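Local atomic coordinates of erythrocyte membrane protein 1 (Plasmodium falciparum, PDB entry 6S8T), a protein that probably binds host cell-surface receptors, here through a DBLbeta domain that recognises ICAM-1 and thereby helps infected erythrocytes adhere. Residues L142-D154 / N256-L268. Residues are numbered along the deposited sequence; the frame is centred on the assembly and turned at random.
Sequences LGDVQLAAKMDAD and NRHQVWRAMQCEL
Residues 142-154 and 256-268 pack as two helices running in the same general direction, their local axes 7.8 Å apart at closest approach and crossing at -30°. Their nearest CA pairs close from 7.8 Å for Leu142 and Asn256 to 4.9 Å for Lys150 and Met264, then widen again by Asp154 and Glu267. The small side chains of Ala149 and Ala263, both directed at the partner helix, are consistent with this closeness. Ala263 CB sits 3.6 Å from Gln146 O, and Ala149 CB faces Val260 CG1 as well as the Met264 methyl CE, the latter 3.6 Å away. Met264, extended beyond CG, also meets Ala153 CB with its CG. Further toward the N-terminal ends, Val260 CG2 contacts Val145 CG1 and, more loosely, Leu142 CD1.

One hydrogen bond joins the helices, from a side chain to the backbone: Gln146 NE2 reaches Gln259 O at 2.9 Å, close to straight. The acceptor lies nearly in the Gln146 amide plane, but NE2 stands above the Gln259 carbonyl plane, 62° out of it. Near the C-terminal ends, Glu267 bends at chi2 (-66°), bringing OE2 to the side of the Lys150 chain; the salt bridge from Glu267 OE2 to Lys150 NZ is long, at 3.7 Å. Its OE1 lies 3.0 Å from Asp154 OD1, a carboxylate pair that would probably raise the proton affinity of either group.

Leu189 and Phe186 of helix 172-194 touch Ala149 and Met264, respectively, and Cys266 is disulfide-bonded to Cys61. The arrangement is close helix-helix packing within the largely helical Duffy-binding-like fold, joining helices 137-163 and 246-268.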
ATOM      1  N   LEU A 142      -6.147  16.409 -13.414  1.00 45.90           N
ATOM      2  CA  LEU A 142      -6.758  16.289 -12.092  1.00 45.41           C
ATOM      3  C   LEU A 142      -8.124  15.616 -12.172  1.00 44.09           C
ATOM      4  O   LEU A 142      -8.500  14.853 -11.274  1.00 44.35           O
ATOM      5  CB  LEU A 142      -6.878  17.666 -11.441  1.00 49.26           C
ATOM      6  CG  LEU A 142      -7.593  17.708 -10.088  1.00 47.54           C
ATOM      7  CD1 LEU A 142      -6.853  16.860  -9.070  1.00 40.95           C
ATOM      8  CD2 LEU A 142      -7.749  19.139  -9.592  1.00 49.87           C
ATOM      9  N   GLY A 143      -8.877  15.883 -13.240  1.00 46.60           N
ATOM     10  CA  GLY A 143     -10.185  15.263 -13.383  1.00 51.42           C
ATOM     11  C   GLY A 143     -10.113  13.749 -13.441  1.00 50.62           C
ATOM     12  O   GLY A 143     -10.886  13.056 -12.775  1.00 56.20           O
ATOM     13  N   ASP A 144      -9.174  13.214 -14.224  1.00 47.05           N
ATOM     14  CA  ASP A 144      -9.050  11.764 -14.333  1.00 47.38           C
ATOM     15  C   ASP A 144      -8.446  11.151 -13.075  1.00 48.19           C
ATOM     16  O   ASP A 144      -8.758  10.003 -12.738  1.00 49.19           O
ATOM     17  CB  ASP A 144      -8.224  11.400 -15.567  1.00 49.40           C
ATOM     18  CG  ASP A 144      -9.094  11.075 -16.777  1.00 56.88           C
ATOM     19  OD1 ASP A 144     -10.033  10.259 -16.634  1.00 57.03           O
ATOM     20  OD2 ASP A 144      -8.847  11.640 -17.865  1.00 60.07           O
ATOM     21  N   VAL A 145      -7.590  11.890 -12.367  1.00 48.77           N
ATOM     22  CA  VAL A 145      -7.051  11.385 -11.107  1.00 43.59           C
ATOM     23  C   VAL A 145      -8.138  11.354 -10.040  1.00 43.22           C
ATOM     24  O   VAL A 145      -8.215  10.413  -9.240  1.00 42.19           O
ATOM     25  CB  VAL A 145      -5.839  12.229 -10.665  1.00 40.27           C
ATOM     26  CG1 VAL A 145      -5.390  11.830  -9.267  1.00 34.85           C
ATOM     27  CG2 VAL A 145      -4.697  12.069 -11.653  1.00 37.72           C
ATOM     28  N   GLN A 146      -8.997  12.377 -10.011  1.00 43.53           N
ATOM     29  CA  GLN A 146     -10.091  12.390  -9.046  1.00 45.49           C
ATOM     30  C   GLN A 146     -11.150  11.347  -9.380  1.00 48.12           C
ATOM     31  O   GLN A 146     -11.764  10.777  -8.471  1.00 45.92           O
ATOM     32  CB  GLN A 146     -10.720  13.781  -8.976  1.00 45.98           C
ATOM     33  CG  GLN A 146      -9.856  14.821  -8.276  1.00 46.38           C
ATOM     34  CD  GLN A 146     -10.529  16.176  -8.194  1.00 48.54           C
ATOM     35  OE1 GLN A 146     -10.846  16.786  -9.214  1.00 51.82           O
ATOM     36  NE2 GLN A 146     -10.759  16.651  -6.976  1.00 48.30           N
ATOM     37  N   LEU A 147     -11.380  11.085 -10.669  1.00 51.52           N
ATOM     38  CA  LEU A 147     -12.321  10.034 -11.044  1.00 55.06           C
ATOM     39  C   LEU A 147     -11.811   8.666 -10.613  1.00 53.41           C
ATOM     40  O   LEU A 147     -12.576   7.850 -10.083  1.00 54.34           O
ATOM     41  CB  LEU A 147     -12.574  10.060 -12.552  1.00 59.86           C
ATOM     42  CG  LEU A 147     -13.500   8.964 -13.081  1.00 64.56           C
ATOM     43  CD1 LEU A 147     -14.926   9.167 -12.583  1.00 66.39           C
ATOM     44  CD2 LEU A 147     -13.465   8.905 -14.599  1.00 67.83           C
ATOM     45  N   ALA A 148     -10.520   8.397 -10.822  1.00 50.31           N
ATOM     46  CA  ALA A 148      -9.959   7.117 -10.407  1.00 45.82           C
ATOM     47  C   ALA A 148      -9.977   6.972  -8.891  1.00 44.90           C
ATOM     48  O   ALA A 148     -10.283   5.893  -8.371  1.00 43.53           O
ATOM     49  CB  ALA A 148      -8.537   6.965 -10.948  1.00 37.20           C
ATOM     50  N   ALA A 149      -9.670   8.052  -8.166  1.00 44.06           N
ATOM     51  CA  ALA A 149      -9.646   7.985  -6.708  1.00 40.48           C
ATOM     52  C   ALA A 149     -11.032   7.710  -6.135  1.00 43.20           C
ATOM     53  O   ALA A 149     -11.171   6.940  -5.177  1.00 44.21           O
ATOM     54  CB  ALA A 149      -9.077   9.283  -6.135  1.00 32.98           C
ATOM     55  N   LYS A 150     -12.071   8.325  -6.707  1.00 43.98           N
ATOM     56  CA  LYS A 150     -13.422   8.134  -6.184  1.00 46.51           C
ATOM     57  C   LYS A 150     -13.950   6.738  -6.494  1.00 43.92           C
ATOM     58  O   LYS A 150     -14.523   6.074  -5.622  1.00 43.36           O
ATOM     59  CB  LYS A 150     -14.365   9.198  -6.745  1.00 50.20           C
ATOM     60  CG  LYS A 150     -15.839   8.915  -6.467  1.00 55.06           C
ATOM     61  CD  LYS A 150     -16.743  10.021  -6.987  1.00 56.64           C
ATOM     62  CE  LYS A 150     -18.208   9.644  -6.853  1.00 64.56           C
ATOM     63  NZ  LYS A 150     -18.551   8.433  -7.658  1.00 69.62           N
ATOM     64  N   MET A 151     -13.768   6.272  -7.733  1.00 42.85           N
ATOM     65  CA  MET A 151     -14.268   4.948  -8.095  0.50 44.92           C
ATOM     66  C   MET A 151     -13.479   3.839  -7.411  1.00 44.00           C
ATOM     67  O   MET A 151     -14.045   2.787  -7.096  1.00 39.64           O
ATOM     68  CB  MET A 151     -14.240   4.767  -9.614  0.50 47.28           C
ATOM     69  CG  MET A 151     -15.157   5.720 -10.369  0.50 50.42           C
ATOM     70  SD  MET A 151     -15.276   5.366 -12.135  0.50 54.04           S
ATOM     71  CE  MET A 151     -16.102   3.776 -12.115  0.50 54.92           C
ATOM     72  N   ASP A 152     -12.182   4.048  -7.167  1.00 37.94           N
ATOM     73  CA  ASP A 152     -11.409   3.016  -6.479  1.00 37.02           C
ATOM     74  C   ASP A 152     -11.799   2.935  -5.008  1.00 39.99           C
ATOM     75  O   ASP A 152     -11.869   1.838  -4.438  1.00 42.09           O
ATOM     76  CB  ASP A 152      -9.906   3.278  -6.629  1.00 34.64           C
ATOM     77  CG  ASP A 152      -9.056   2.102  -6.161  1.00 37.19           C
ATOM     78  OD1 ASP A 152      -9.205   0.988  -6.716  1.00 38.15           O
ATOM     79  OD2 ASP A 152      -8.235   2.290  -5.239  1.00 36.72           O
ATOM     80  N   ALA A 153     -12.069   4.083  -4.380  1.00 39.52           N
ATOM     81  CA  ALA A 153     -12.537   4.080  -2.997  1.00 38.58           C
ATOM     82  C   ALA A 153     -13.903   3.414  -2.875  1.00 41.33           C
ATOM     83  O   ALA A 153     -14.153   2.666  -1.922  1.00 41.39           O
ATOM     84  CB  ALA A 153     -12.590   5.507  -2.458  1.00 36.98           C
ATOM     85  N   ASP A 154     -14.803   3.680  -3.823  1.00 45.55           N
ATOM     86  CA  ASP A 154     -16.122   3.054  -3.780  1.00 47.35           C
ATOM     87  C   ASP A 154     -16.019   1.547  -3.982  1.00 45.21           C
ATOM     88  O   ASP A 154     -16.725   0.776  -3.321  1.00 44.68           O
ATOM     89  CB  ASP A 154     -17.035   3.689  -4.830  1.00 54.00           C
ATOM     90  CG  ASP A 154     -18.448   3.131  -4.794  1.00 72.87           C
ATOM     91  OD1 ASP A 154     -19.134   3.292  -3.760  1.00 79.20           O
ATOM     92  OD2 ASP A 154     -18.878   2.534  -5.806  1.00 78.13           O
ATOM     93  N   ASN A 256      -2.012  19.399  -5.406  1.00 36.63           N
ATOM     94  CA  ASN A 256      -3.355  18.872  -5.621  1.00 40.66           C
ATOM     95  C   ASN A 256      -3.673  17.620  -4.809  1.00 38.17           C
ATOM     96  O   ASN A 256      -4.735  17.024  -5.020  1.00 38.52           O
ATOM     97  CB  ASN A 256      -3.577  18.578  -7.109  1.00 40.47           C
ATOM     98  CG  ASN A 256      -3.389  19.802  -7.981  1.00 44.56           C
ATOM     99  OD1 ASN A 256      -4.182  20.742  -7.931  1.00 49.81           O
ATOM    100  ND2 ASN A 256      -2.338  19.793  -8.795  1.00 43.60           N
ATOM    101  N   ARG A 257      -2.798  17.207  -3.887  1.00 36.32           N
ATOM    102  CA  ARG A 257      -3.037  15.964  -3.158  1.00 36.82           C
ATOM    103  C   ARG A 257      -4.301  16.034  -2.309  1.00 39.70           C
ATOM    104  O   ARG A 257      -4.977  15.016  -2.123  1.00 40.97           O
ATOM    105  CB  ARG A 257      -1.832  15.615  -2.282  1.00 35.00           C
ATOM    106  CG  ARG A 257      -1.506  16.657  -1.226  1.00 34.87           C
ATOM    107  CD  ARG A 257      -0.170  16.373  -0.549  1.00 35.07           C
ATOM    108  NE  ARG A 257      -0.205  15.182   0.293  1.00 33.41           N
ATOM    109  CZ  ARG A 257      -0.562  15.187   1.574  1.00 32.33           C
ATOM    110  NH1 ARG A 257      -0.919  16.322   2.161  1.00 32.96           N
ATOM    111  NH2 ARG A 257      -0.564  14.059   2.269  1.00 31.04           N
ATOM    112  N   HIS A 258      -4.645  17.218  -1.793  1.00 40.98           N
ATOM    113  CA  HIS A 258      -5.821  17.307  -0.935  1.00 47.10           C
ATOM    114  C   HIS A 258      -7.111  17.147  -1.731  1.00 44.50           C
ATOM    115  O   HIS A 258      -8.048  16.486  -1.270  1.00 43.96           O
ATOM    116  CB  HIS A 258      -5.848  18.624  -0.169  1.00 58.55           C
ATOM    117  CG  HIS A 258      -7.113  18.813   0.605  1.00 75.56           C
ATOM    118  ND1 HIS A 258      -7.396  18.096   1.749  1.00 79.37           N
ATOM    119  CD2 HIS A 258      -8.198  19.588   0.370  1.00 82.32           C
ATOM    120  CE1 HIS A 258      -8.589  18.443   2.199  1.00 82.70           C
ATOM    121  NE2 HIS A 258      -9.097  19.345   1.378  1.00 83.65           N
ATOM    122  N   GLN A 259      -7.194  17.764  -2.913  1.00 42.22           N
ATOM    123  CA  GLN A 259      -8.382  17.594  -3.745  0.50 44.65           C
ATOM    124  C   GLN A 259      -8.558  16.145  -4.172  1.00 44.69           C
ATOM    125  O   GLN A 259      -9.685  15.703  -4.421  1.00 47.67           O
ATOM    126  CB  GLN A 259      -8.305  18.501  -4.973  0.50 44.51           C
ATOM    127  CG  GLN A 259      -8.422  19.980  -4.660  0.50 46.47           C
ATOM    128  CD  GLN A 259      -8.300  20.848  -5.897  0.50 48.91           C
ATOM    129  OE1 GLN A 259      -7.196  21.198  -6.316  0.50 49.56           O
ATOM    130  NE2 GLN A 259      -9.436  21.198  -6.491  0.50 51.68           N
ATOM    131  N   VAL A 260      -7.459  15.394  -4.266  1.00 40.47           N
ATOM    132  CA  VAL A 260      -7.562  13.974  -4.573  1.00 40.01           C
ATOM    133  C   VAL A 260      -8.191  13.230  -3.402  1.00 40.64           C
ATOM    134  O   VAL A 260      -9.106  12.415  -3.584  1.00 38.85           O
ATOM    135  CB  VAL A 260      -6.177  13.411  -4.940  1.00 34.46           C
ATOM    136  CG1 VAL A 260      -6.233  11.901  -5.070  1.00 32.28           C
ATOM    137  CG2 VAL A 260      -5.680  14.048  -6.236  1.00 33.80           C
ATOM    138  N   TRP A 261      -7.735  13.521  -2.178  1.00 38.37           N
ATOM    139  CA  TRP A 261      -8.313  12.888  -0.996  1.00 38.45           C
ATOM    140  C   TRP A 261      -9.765  13.299  -0.785  1.00 41.89           C
ATOM    141  O   TRP A 261     -10.552  12.516  -0.239  1.00 41.71           O
ATOM    142  CB  TRP A 261      -7.483  13.222   0.244  1.00 32.58           C
ATOM    143  CG  TRP A 261      -8.042  12.651   1.517  1.00 32.27           C
ATOM    144  CD1 TRP A 261      -8.595  13.345   2.553  1.00 34.21           C
ATOM    145  CD2 TRP A 261      -8.111  11.267   1.879  1.00 31.41           C
ATOM    146  NE1 TRP A 261      -8.994  12.480   3.544  1.00 34.57           N
ATOM    147  CE2 TRP A 261      -8.714  11.197   3.151  1.00 32.86           C
ATOM    148  CE3 TRP A 261      -7.720  10.080   1.253  1.00 32.54           C
ATOM    149  CZ2 TRP A 261      -8.933   9.989   3.810  1.00 32.74           C
ATOM    150  CZ3 TRP A 261      -7.939   8.880   1.908  1.00 32.55           C
ATOM    151  CH2 TRP A 261      -8.539   8.844   3.173  1.00 33.19           C
ATOM    152  N   ARG A 262     -10.138  14.512  -1.202  1.00 40.40           N
ATOM    153  CA  ARG A 262     -11.533  14.931  -1.102  1.00 44.58           C
ATOM    154  C   ARG A 262     -12.432  14.057  -1.968  1.00 47.93           C
ATOM    155  O   ARG A 262     -13.578  13.773  -1.600  1.00 52.60           O
ATOM    156  CB  ARG A 262     -11.674  16.400  -1.497  1.00 49.58           C
ATOM    157  CG  ARG A 262     -11.526  17.373  -0.343  1.00 59.26           C
ATOM    158  CD  ARG A 262     -11.632  18.813  -0.819  1.00 68.00           C
ATOM    159  NE  ARG A 262     -12.750  19.009  -1.740  1.00 75.18           N
ATOM    160  CZ  ARG A 262     -13.989  19.313  -1.365  1.00 80.45           C
ATOM    161  NH1 ARG A 262     -14.280  19.458  -0.080  1.00 84.41           N
ATOM    162  NH2 ARG A 262     -14.939  19.474  -2.277  1.00 79.74           N
ATOM    163  N   ALA A 263     -11.929  13.623  -3.126  1.00 46.47           N
ATOM    164  CA  ALA A 263     -12.712  12.746  -3.986  1.00 47.09           C
ATOM    165  C   ALA A 263     -12.960  11.397  -3.326  1.00 51.14           C
ATOM    166  O   ALA A 263     -14.009  10.780  -3.549  1.00 56.82           O
ATOM    167  CB  ALA A 263     -12.008  12.567  -5.331  1.00 43.50           C
ATOM    168  N   MET A 264     -12.016  10.931  -2.507  1.00 46.30           N
ATOM    169  CA  MET A 264     -12.197   9.696  -1.755  1.00 45.74           C
ATOM    170  C   MET A 264     -13.065   9.891  -0.517  1.00 48.36           C
ATOM    171  O   MET A 264     -13.698   8.929  -0.063  1.00 49.63           O
ATOM    172  CB  MET A 264     -10.834   9.118  -1.358  1.00 43.74           C
ATOM    173  CG  MET A 264     -10.012   8.605  -2.537  1.00 44.97           C
ATOM    174  SD  MET A 264      -8.402   7.948  -2.049  1.00 46.62           S
ATOM    175  CE  MET A 264      -7.941   7.021  -3.509  1.00 41.74           C
ATOM    176  N   GLN A 265     -13.119  11.107   0.030  1.00 46.85           N
ATOM    177  CA  GLN A 265     -13.968  11.363   1.187  1.00 47.83           C
ATOM    178  C   GLN A 265     -15.453  11.275   0.854  1.00 51.15           C
ATOM    179  O   GLN A 265     -16.268  11.104   1.768  1.00 50.34           O
ATOM    180  CB  GLN A 265     -13.658  12.737   1.785  1.00 49.78           C
ATOM    181  CG  GLN A 265     -12.327  12.824   2.516  1.00 48.40           C
ATOM    182  CD  GLN A 265     -12.084  14.196   3.126  1.00 52.66           C
ATOM    183  OE1 GLN A 265     -12.457  15.220   2.551  1.00 52.50           O
ATOM    184  NE2 GLN A 265     -11.463  14.220   4.300  1.00 55.47           N
ATOM    185  N   CYS A 266     -15.824  11.394  -0.426  1.00 56.03           N
ATOM    186  CA  CYS A 266     -17.230  11.280  -0.805  1.00 60.67           C
ATOM    187  C   CYS A 266     -17.804   9.923  -0.425  1.00 59.68           C
ATOM    188  O   CYS A 266     -18.986   9.821  -0.079  1.00 58.57           O
ATOM    189  CB  CYS A 266     -17.397  11.509  -2.307  1.00 64.96           C
ATOM    190  SG  CYS A 266     -16.947  13.150  -2.899  1.00 71.56           S
ATOM    191  N   GLU A 267     -16.982   8.876  -0.483  1.00 59.77           N
ATOM    192  CA  GLU A 267     -17.425   7.523  -0.182  1.00 63.81           C
ATOM    193  C   GLU A 267     -17.184   7.135   1.271  1.00 61.98           C
ATOM    194  O   GLU A 267     -17.983   6.383   1.841  1.00 62.50           O
ATOM    195  CB  GLU A 267     -16.716   6.529  -1.108  1.00 67.66           C
ATOM    196  CG  GLU A 267     -16.800   6.887  -2.591  1.00 71.42           C
ATOM    197  CD  GLU A 267     -18.216   6.809  -3.139  1.00 78.21           C
ATOM    198  OE1 GLU A 267     -19.029   6.040  -2.585  1.00 81.33           O
ATOM    199  OE2 GLU A 267     -18.516   7.520  -4.123  1.00 80.10           O
ATOM    200  N   LEU A 268     -16.108   7.639   1.883  1.00 55.05           N
ATOM    201  CA  LEU A 268     -15.791   7.270   3.261  1.00 51.92           C
ATOM    202  C   LEU A 268     -16.832   7.787   4.247  1.00 52.16           C
ATOM    203  O   LEU A 268     -17.016   7.190   5.316  1.00 50.36           O
ATOM    204  CB  LEU A 268     -14.405   7.789   3.642  1.00 45.92           C
ATOM    205  CG  LEU A 268     -13.205   7.068   3.027  1.00 44.11           C
ATOM    206  CD1 LEU A 268     -11.909   7.782   3.385  1.00 45.24           C
ATOM    207  CD2 LEU A 268     -13.158   5.617   3.480  1.00 40.03           C
TER